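Local structure of glycosyl hydrolase (Aspergillus fumigatus, 2X8R) at residues A[117-122]-A[140-145]; A[159-162]-A[168-171]; A[170-173]-A[178-181]. The protein hydrolyses the beta-1,4 linkages between N-acetylmuramic acid and N-acetylglucosamine in peptidoglycan, probably with both lysozyme and diacetylmuramidase activity. All coordinates share one frame; numbering follows the deposited sequence.

Interaction 1. Residues A[117-122]-A[140-145]; sequences AWIHDF and ADWWNR
Ile119 reaches from helix 112-130 to the indoles of Trp142 and Trp143 on helix 140-147, and a single methyl carries the whole contact. Its CD1 lies 3.7 Å from CZ3 of Trp143, with CH2 of the same ring almost as near, so it meets the far end of the six-membered ring obliquely. With CG1 anti to the carbonyl carbon and chi2 extended at 161°, the isoleucine holds CD1 well out from its own helix, which lets it span backbones whose CA atoms at Ile119 and Trp143 are 11.1 Å apart. Trp142 is touched more loosely: Ile119 CD1 comes near the plane of the ring at its edge, 4.5 Å from CZ3. Helix 112-130 is the crossover of a beta-alpha-beta unit in this TIM-barrel-like GH25 fold, linking the parallel strands 95-97 and 135-138; Leu96 and Ile136 of those strands also touch Ile119. A branched aliphatic chain and two large rings suit a buried seam between helices set over a sheet. The indole NH of Trp143 is satisfied by a hydrogen bond from NE1 to Ala150 O, while Phe153 and Trp176 meet the ring edge-to-face. On the solvent side of helix 140-147 the character changes. Asp141 and Arg145 are exposed and form a salt bridge in which Arg145 NH1 meets the syn side of Asp141 OD2 at 2.7 Å, 25° out of the carboxylate plane, joined by a weak second bond from NH2 to OD1. Tyr100 OH is also hydrogen-bonded to OD2.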
loop_
_atom_site.group_PDB
_atom_site.type_symbol
_atom_site.label_atom_id
_atom_site.label_comp_id
_atom_site.label_asym_id
_atom_site.label_seq_id
_atom_site.Cartn_x
_atom_site.Cartn_y
_atom_site.Cartn_z
ATOM N N ALA A 117 1.779 17.109 6.662
ATOM C CA ALA A 117 3.194 17.124 7.012
ATOM C C ALA A 117 3.697 15.715 7.359
ATOM O O ALA A 117 4.800 15.301 6.935
ATOM C CB ALA A 117 3.436 18.098 8.213
ATOM N N TRP A 118 2.882 14.990 8.121
ATOM C CA TRP A 118 3.225 13.612 8.529
ATOM C C TRP A 118 3.401 12.738 7.274
ATOM O O TRP A 118 4.424 12.071 7.130
ATOM C CB TRP A 118 2.147 13.014 9.453
ATOM C CG TRP A 118 2.575 11.742 10.108
ATOM C CD1 TRP A 118 3.046 11.604 11.388
ATOM C CD2 TRP A 118 2.526 10.421 9.557
ATOM N NE1 TRP A 118 3.359 10.282 11.640
ATOM C CE2 TRP A 118 3.029 9.534 10.543
ATOM C CE3 TRP A 118 2.116 9.898 8.316
ATOM C CZ2 TRP A 118 3.151 8.147 10.327
ATOM C CZ3 TRP A 118 2.230 8.491 8.083
ATOM C CH2 TRP A 118 2.732 7.639 9.088
ATOM N N ILE A 119 2.430 12.797 6.365
ATOM C CA ILE A 119 2.511 11.968 5.138
ATOM C C ILE A 119 3.687 12.391 4.258
ATOM O O ILE A 119 4.420 11.533 3.739
ATOM C CB ILE A 119 1.150 11.969 4.340
ATOM C CG1 ILE A 119 -0.004 11.483 5.218
ATOM C CG2 ILE A 119 1.229 11.068 3.062
ATOM C CD1 ILE A 119 -1.380 11.894 4.658
ATOM N N HIS A 120 3.907 13.702 4.100
ATOM C CA HIS A 120 5.110 14.150 3.402
ATOM C C HIS A 120 6.387 13.602 4.063
ATOM O O HIS A 120 7.293 13.090 3.380
ATOM C CB HIS A 120 5.129 15.676 3.306
ATOM C CG HIS A 120 4.445 16.215 2.088
ATOM N ND1 HIS A 120 3.434 17.144 2.152
ATOM C CD2 HIS A 120 4.651 15.979 0.771
ATOM C CE1 HIS A 120 3.052 17.465 0.926
ATOM N NE2 HIS A 120 3.768 16.762 0.071
ATOM N N ASP A 121 6.444 13.660 5.388
ATOM C CA ASP A 121 7.616 13.154 6.087
ATOM C C ASP A 121 7.858 11.644 5.818
ATOM O O ASP A 121 9.001 11.239 5.598
ATOM C CB ASP A 121 7.511 13.426 7.567
ATOM C CG ASP A 121 7.743 14.932 7.912
ATOM O OD1 ASP A 121 8.093 15.700 6.993
ATOM O OD2 ASP A 121 7.629 15.336 9.091
ATOM N N PHE A 122 6.790 10.846 5.888
ATOM C CA PHE A 122 6.892 9.423 5.546
ATOM C C PHE A 122 7.379 9.211 4.105
ATOM O O PHE A 122 8.353 8.477 3.861
ATOM C CB PHE A 122 5.540 8.707 5.729
ATOM C CG PHE A 122 5.648 7.202 5.584
ATOM C CD1 PHE A 122 5.717 6.597 4.319
ATOM C CD2 PHE A 122 5.746 6.403 6.736
ATOM C CE1 PHE A 122 5.835 5.198 4.197
ATOM C CE2 PHE A 122 5.867 5.013 6.639
ATOM C CZ PHE A 122 5.936 4.400 5.327
ATOM N N ALA A 140 -11.034 7.864 -0.878
ATOM C CA ALA A 140 -11.289 9.277 -1.200
ATOM C C ALA A 140 -11.881 10.010 0.026
ATOM O O ALA A 140 -11.496 11.141 0.321
ATOM C CB ALA A 140 -12.208 9.395 -2.423
ATOM N N ASP A 141 -12.786 9.331 0.732
ATOM C CA ASP A 141 -13.460 9.875 1.910
ATOM C C ASP A 141 -12.429 10.238 2.977
ATOM O O ASP A 141 -12.458 11.337 3.548
ATOM C CB ASP A 141 -14.436 8.847 2.499
ATOM C CG ASP A 141 -14.881 9.246 3.887
ATOM O OD1 ASP A 141 -15.786 10.091 3.960
ATOM O OD2 ASP A 141 -14.274 8.770 4.878
ATOM N N TRP A 142 -11.509 9.299 3.259
ATOM C CA TRP A 142 -10.527 9.567 4.294
ATOM C C TRP A 142 -9.594 10.728 3.899
ATOM O O TRP A 142 -9.349 11.641 4.685
ATOM C CB TRP A 142 -9.729 8.292 4.575
ATOM C CG TRP A 142 -8.839 8.509 5.836
ATOM C CD1 TRP A 142 -9.134 8.159 7.110
ATOM C CD2 TRP A 142 -7.531 9.111 5.869
ATOM N NE1 TRP A 142 -8.083 8.505 7.958
ATOM C CE2 TRP A 142 -7.108 9.119 7.221
ATOM C CE3 TRP A 142 -6.700 9.685 4.893
ATOM C CZ2 TRP A 142 -5.853 9.652 7.629
ATOM C CZ3 TRP A 142 -5.472 10.236 5.278
ATOM C CH2 TRP A 142 -5.053 10.213 6.639
ATOM N N TRP A 143 -9.101 10.701 2.653
ATOM C CA TRP A 143 -8.215 11.728 2.165
ATOM C C TRP A 143 -8.874 13.110 2.254
ATOM O O TRP A 143 -8.224 14.092 2.651
ATOM C CB TRP A 143 -7.794 11.440 0.715
ATOM C CG TRP A 143 -6.581 12.191 0.317
ATOM C CD1 TRP A 143 -6.533 13.330 -0.456
ATOM C CD2 TRP A 143 -5.224 11.899 0.690
ATOM N NE1 TRP A 143 -5.217 13.760 -0.594
ATOM C CE2 TRP A 143 -4.397 12.888 0.071
ATOM C CE3 TRP A 143 -4.627 10.888 1.443
ATOM C CZ2 TRP A 143 -3.001 12.902 0.216
ATOM C CZ3 TRP A 143 -3.218 10.897 1.567
ATOM C CH2 TRP A 143 -2.432 11.902 0.959
ATOM N N ASN A 144 -10.166 13.155 1.940
ATOM C CA ASN A 144 -10.877 14.405 2.045
ATOM C C ASN A 144 -10.972 14.844 3.503
ATOM O O ASN A 144 -10.606 16.004 3.819
ATOM C CB ASN A 144 -12.258 14.273 1.439
ATOM C CG ASN A 144 -12.984 15.594 1.450
ATOM O OD1 ASN A 144 -12.541 16.550 0.803
ATOM N ND2 ASN A 144 -14.077 15.680 2.245
ATOM N N ARG A 145 -11.393 13.932 4.383
ATOM C CA ARG A 145 -11.611 14.321 5.786
ATOM C C ARG A 145 -10.314 14.674 6.494
ATOM O O ARG A 145 -10.259 15.673 7.234
ATOM C CB ARG A 145 -12.334 13.248 6.588
ATOM C CG ARG A 145 -12.500 13.590 8.101
ATOM C CD ARG A 145 -13.293 12.495 8.814
ATOM N NE ARG A 145 -14.571 12.287 8.139
ATOM C CZ ARG A 145 -14.871 11.262 7.331
ATOM N NH1 ARG A 145 -13.995 10.281 7.108
ATOM N NH2 ARG A 145 -16.080 11.217 6.765
#

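Interaction 2. Residues A[159-162]-A[168-171]; sequences LVLA and PPKT
The pyrrolidine ring of Pro169 is met by Leu161 along the side formed by CB and CG, while its CD lies over the face of the Trp179 indole, almost straight above NE1. Trp182 also touches the proline. Leu161 CD2 is 3.5 Å from Pro169 CB, with CG of the ring slightly farther from the same methyl. Leucine and proline do not meet head-on; the side chains slide past one another in opposite directions. With CG anti to the backbone N (chi1 -175°), Leu161 carries its two methyls away from strand 159-162, and CD2 is the one that reaches the loop. Leu161 CD2 also rests 3.7 Å from Thr171 O, so it sits in the crook formed by the proline ring and the carbonyl of Thr171.

Strand 159-162 lies between strands 135-138 and 181-185, hydrogen-bonded along the backbone to both. It and 181-185 run parallel, yet the chain between them forms no helix, unlike the alternating strands and helices of a regular TIM barrel; this fits the GH25 barrel, whose later part lacks such helices. Proline suits this extended loop segment, since its ring fixes phi and offers an apolar surface. Leucine suits the strand side, where a long aliphatic branch can reach across to the loop. The chemistry across the contact is purely van der Waals and hydrophobic, with no directional bond, which implies that shape and the exclusion of water from the buried leucine hold the loop against the strand.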
loop_
_atom_site.group_PDB
_atom_site.type_symbol
_atom_site.label_atom_id
_atom_site.label_comp_id
_atom_site.label_asym_id
_atom_site.label_seq_id
_atom_site.Cartn_x
_atom_site.Cartn_y
_atom_site.Cartn_z
ATOM N N LEU A 159 -1.247 5.959 -6.484
ATOM C CA LEU A 159 -2.402 5.883 -5.580
ATOM C C LEU A 159 -3.009 4.478 -5.620
ATOM O O LEU A 159 -3.248 3.943 -6.708
ATOM C CB LEU A 159 -3.492 6.897 -6.008
ATOM C CG LEU A 159 -4.858 6.805 -5.304
ATOM C CD1 LEU A 159 -4.696 7.317 -3.844
ATOM C CD2 LEU A 159 -5.793 7.685 -6.131
ATOM N N VAL A 160 -3.272 3.910 -4.442
ATOM C CA VAL A 160 -3.923 2.632 -4.311
ATOM C C VAL A 160 -5.238 3.020 -3.660
ATOM O O VAL A 160 -5.275 3.420 -2.477
ATOM C CB VAL A 160 -3.142 1.610 -3.404
ATOM C CG1 VAL A 160 -3.900 0.227 -3.367
ATOM C CG2 VAL A 160 -1.698 1.456 -3.911
ATOM N N LEU A 161 -6.317 2.907 -4.426
ATOM C CA LEU A 161 -7.594 3.483 -3.987
ATOM C C LEU A 161 -8.624 2.446 -3.628
ATOM O O LEU A 161 -9.000 1.626 -4.457
ATOM C CB LEU A 161 -8.134 4.422 -5.089
ATOM C CG LEU A 161 -9.402 5.243 -4.856
ATOM C CD1 LEU A 161 -9.285 6.097 -3.589
ATOM C CD2 LEU A 161 -9.655 6.160 -6.112
ATOM N N ALA A 162 -9.098 2.473 -2.377
ATOM C CA ALA A 162 -10.070 1.465 -1.946
ATOM C C ALA A 162 -11.472 2.006 -2.164
ATOM O O ALA A 162 -11.782 3.101 -1.675
ATOM C CB ALA A 162 -9.860 1.061 -0.482
ATOM N N PRO A 168 -15.287 0.812 -11.311
ATOM C CA PRO A 168 -14.109 1.531 -10.795
ATOM C C PRO A 168 -14.449 2.852 -10.116
ATOM O O PRO A 168 -15.502 3.446 -10.372
ATOM C CB PRO A 168 -13.294 1.858 -12.058
ATOM C CG PRO A 168 -13.870 1.032 -13.127
ATOM C CD PRO A 168 -15.278 0.769 -12.790
ATOM N N PRO A 169 -13.529 3.345 -9.304
ATOM C CA PRO A 169 -13.805 4.512 -8.472
ATOM C C PRO A 169 -14.134 5.739 -9.297
ATOM O O PRO A 169 -13.461 5.997 -10.273
ATOM C CB PRO A 169 -12.459 4.754 -7.770
ATOM C CG PRO A 169 -11.795 3.476 -7.767
ATOM C CD PRO A 169 -12.253 2.690 -8.940
ATOM N N LYS A 170 -15.143 6.495 -8.880
ATOM C CA LYS A 170 -15.577 7.657 -9.632
ATOM C C LYS A 170 -14.998 8.936 -9.031
ATOM O O LYS A 170 -14.864 9.956 -9.720
ATOM C CB LYS A 170 -17.118 7.704 -9.711
ATOM N N THR A 171 -14.593 8.863 -7.769
ATOM C CA THR A 171 -14.052 10.037 -7.083
ATOM C C THR A 171 -12.576 9.772 -6.854
ATOM O O THR A 171 -12.242 8.830 -6.129
ATOM C CB THR A 171 -14.751 10.282 -5.740
ATOM O OG1 THR A 171 -16.162 10.389 -5.976
ATOM C CG2 THR A 171 -14.237 11.575 -5.088
#

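Interaction 3. Residues A[170-173]-A[178-181]; sequences KTIP and TWTI
The helix-free connection between the parallel barrel strands 159-162 and 181-185 folds back on itself where Ile172 meets Thr178 and Trp179. Two branches of the isoleucine share the work. Its CG2 packs against the backbone at Thr178, 4.2 Å from CA, while the longer branch ends with CD1 4.0 Å from CD1 of the Trp179 indole. That methyl arrives in the plane of the ring, at the edge of the five-membered part, so the indole offers it a C-H corner, while Pro169 of the same loop lies over a face. Both torsions of Ile172 are near -51°, a bent shape that folds CD1 towards the tryptophan instead of stretching it out. The backbone N of Ile181 also lies in the indole plane, at the edge near CE3. A beta-branched residue suits this place because it covers backbone and ring at once. Thr178, with its CB directed away from Ile172, is exposed, and a small polar side chain is at ease there. Among its neighbours, the contact lies between three elements: Leu161 of strand 159-162 touches Ile172, Asn198 of strand 193-198 donates from ND2 to Trp179 O, and helix 140-147 lies against the 170-173 part of the loop.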
loop_
_atom_site.group_PDB
_atom_site.type_symbol
_atom_site.label_atom_id
_atom_site.label_comp_id
_atom_site.label_asym_id
_atom_site.label_seq_id
_atom_site.Cartn_x
_atom_site.Cartn_y
_atom_site.Cartn_z
ATOM N N LYS A 170 -15.143 6.495 -8.880
ATOM C CA LYS A 170 -15.577 7.657 -9.632
ATOM C C LYS A 170 -14.998 8.936 -9.031
ATOM O O LYS A 170 -14.864 9.956 -9.720
ATOM C CB LYS A 170 -17.118 7.704 -9.711
ATOM N N THR A 171 -14.593 8.863 -7.769
ATOM C CA THR A 171 -14.052 10.037 -7.083
ATOM C C THR A 171 -12.576 9.772 -6.854
ATOM O O THR A 171 -12.242 8.830 -6.129
ATOM C CB THR A 171 -14.751 10.282 -5.740
ATOM O OG1 THR A 171 -16.162 10.389 -5.976
ATOM C CG2 THR A 171 -14.237 11.575 -5.088
ATOM N N ILE A 172 -11.737 10.580 -7.491
ATOM C CA ILE A 172 -10.266 10.449 -7.364
ATOM C C ILE A 172 -9.758 11.576 -6.481
ATOM O O ILE A 172 -9.908 12.756 -6.812
ATOM C CB ILE A 172 -9.544 10.564 -8.714
ATOM C CG1 ILE A 172 -10.153 9.620 -9.781
ATOM C CG2 ILE A 172 -8.031 10.349 -8.529
ATOM C CD1 ILE A 172 -10.305 8.144 -9.336
ATOM N N PRO A 173 -9.080 11.217 -5.381
ATOM C CA PRO A 173 -8.691 12.230 -4.395
ATOM C C PRO A 173 -7.543 13.112 -4.864
ATOM O O PRO A 173 -6.807 12.787 -5.825
ATOM C CB PRO A 173 -8.253 11.392 -3.192
ATOM C CG PRO A 173 -7.755 10.104 -3.823
ATOM C CD PRO A 173 -8.722 9.853 -4.949
ATOM N N THR A 178 -5.406 9.511 -11.801
ATOM C CA THR A 178 -6.210 8.293 -11.695
ATOM C C THR A 178 -5.538 7.391 -10.662
ATOM O O THR A 178 -4.518 7.770 -10.108
ATOM C CB THR A 178 -6.445 7.563 -13.093
ATOM O OG1 THR A 178 -7.440 6.546 -12.913
ATOM C CG2 THR A 178 -5.172 6.954 -13.612
ATOM N N TRP A 179 -6.124 6.248 -10.365
ATOM C CA TRP A 179 -5.501 5.277 -9.467
ATOM C C TRP A 179 -4.513 4.436 -10.237
ATOM O O TRP A 179 -4.695 4.172 -11.446
ATOM C CB TRP A 179 -6.601 4.391 -8.828
ATOM C CG TRP A 179 -7.649 3.898 -9.834
ATOM C CD1 TRP A 179 -8.803 4.563 -10.235
ATOM C CD2 TRP A 179 -7.647 2.643 -10.546
ATOM N NE1 TRP A 179 -9.490 3.792 -11.118
ATOM C CE2 TRP A 179 -8.816 2.611 -11.327
ATOM C CE3 TRP A 179 -6.803 1.519 -10.539
ATOM C CZ2 TRP A 179 -9.140 1.514 -12.162
ATOM C CZ3 TRP A 179 -7.113 0.422 -11.368
ATOM C CH2 TRP A 179 -8.277 0.429 -12.162
ATOM N N THR A 180 -3.459 4.001 -9.551
ATOM C CA THR A 180 -2.537 2.983 -10.072
ATOM C C THR A 180 -3.051 1.581 -9.729
ATOM O O THR A 180 -3.012 0.707 -10.566
ATOM C CB THR A 180 -1.119 3.195 -9.549
ATOM O OG1 THR A 180 -0.639 4.490 -9.953
ATOM C CG2 THR A 180 -0.154 2.106 -10.051
ATOM N N ILE A 181 -3.554 1.401 -8.500
ATOM C CA ILE A 181 -4.173 0.146 -8.052
ATOM C C ILE A 181 -5.517 0.469 -7.402
ATOM O O ILE A 181 -5.613 1.415 -6.624
ATOM C CB ILE A 181 -3.338 -0.550 -6.952
ATOM C CG1 ILE A 181 -1.901 -0.749 -7.398
ATOM C CG2 ILE A 181 -3.964 -1.896 -6.551
ATOM C CD1 ILE A 181 -1.774 -1.576 -8.580
#

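Interactions 2 and 3 are two halves of one loop closure: they share Lys170 and Thr171, their centres are about 4 Å apart, and backbone pairing of strands 159-162 and 181-185 joins them, with Leu161 N 2.7 Å from Ile181 O in a probable hydrogen bond. Both lie on the same side of the chain's centre. Interaction 1 is about 15 Å from each, centre to centre, but helix 140-147 links it to them: Ala140 CB is 3.7 Å from Thr171 O, and Trp143 CD1 is 3.8 Å from Pro173 CB. The family's Asp-X-Glu motif, which probably lies at the active site, begins at the end of strand 95-97; Ile98, its middle residue, touches Trp142 of interaction 1.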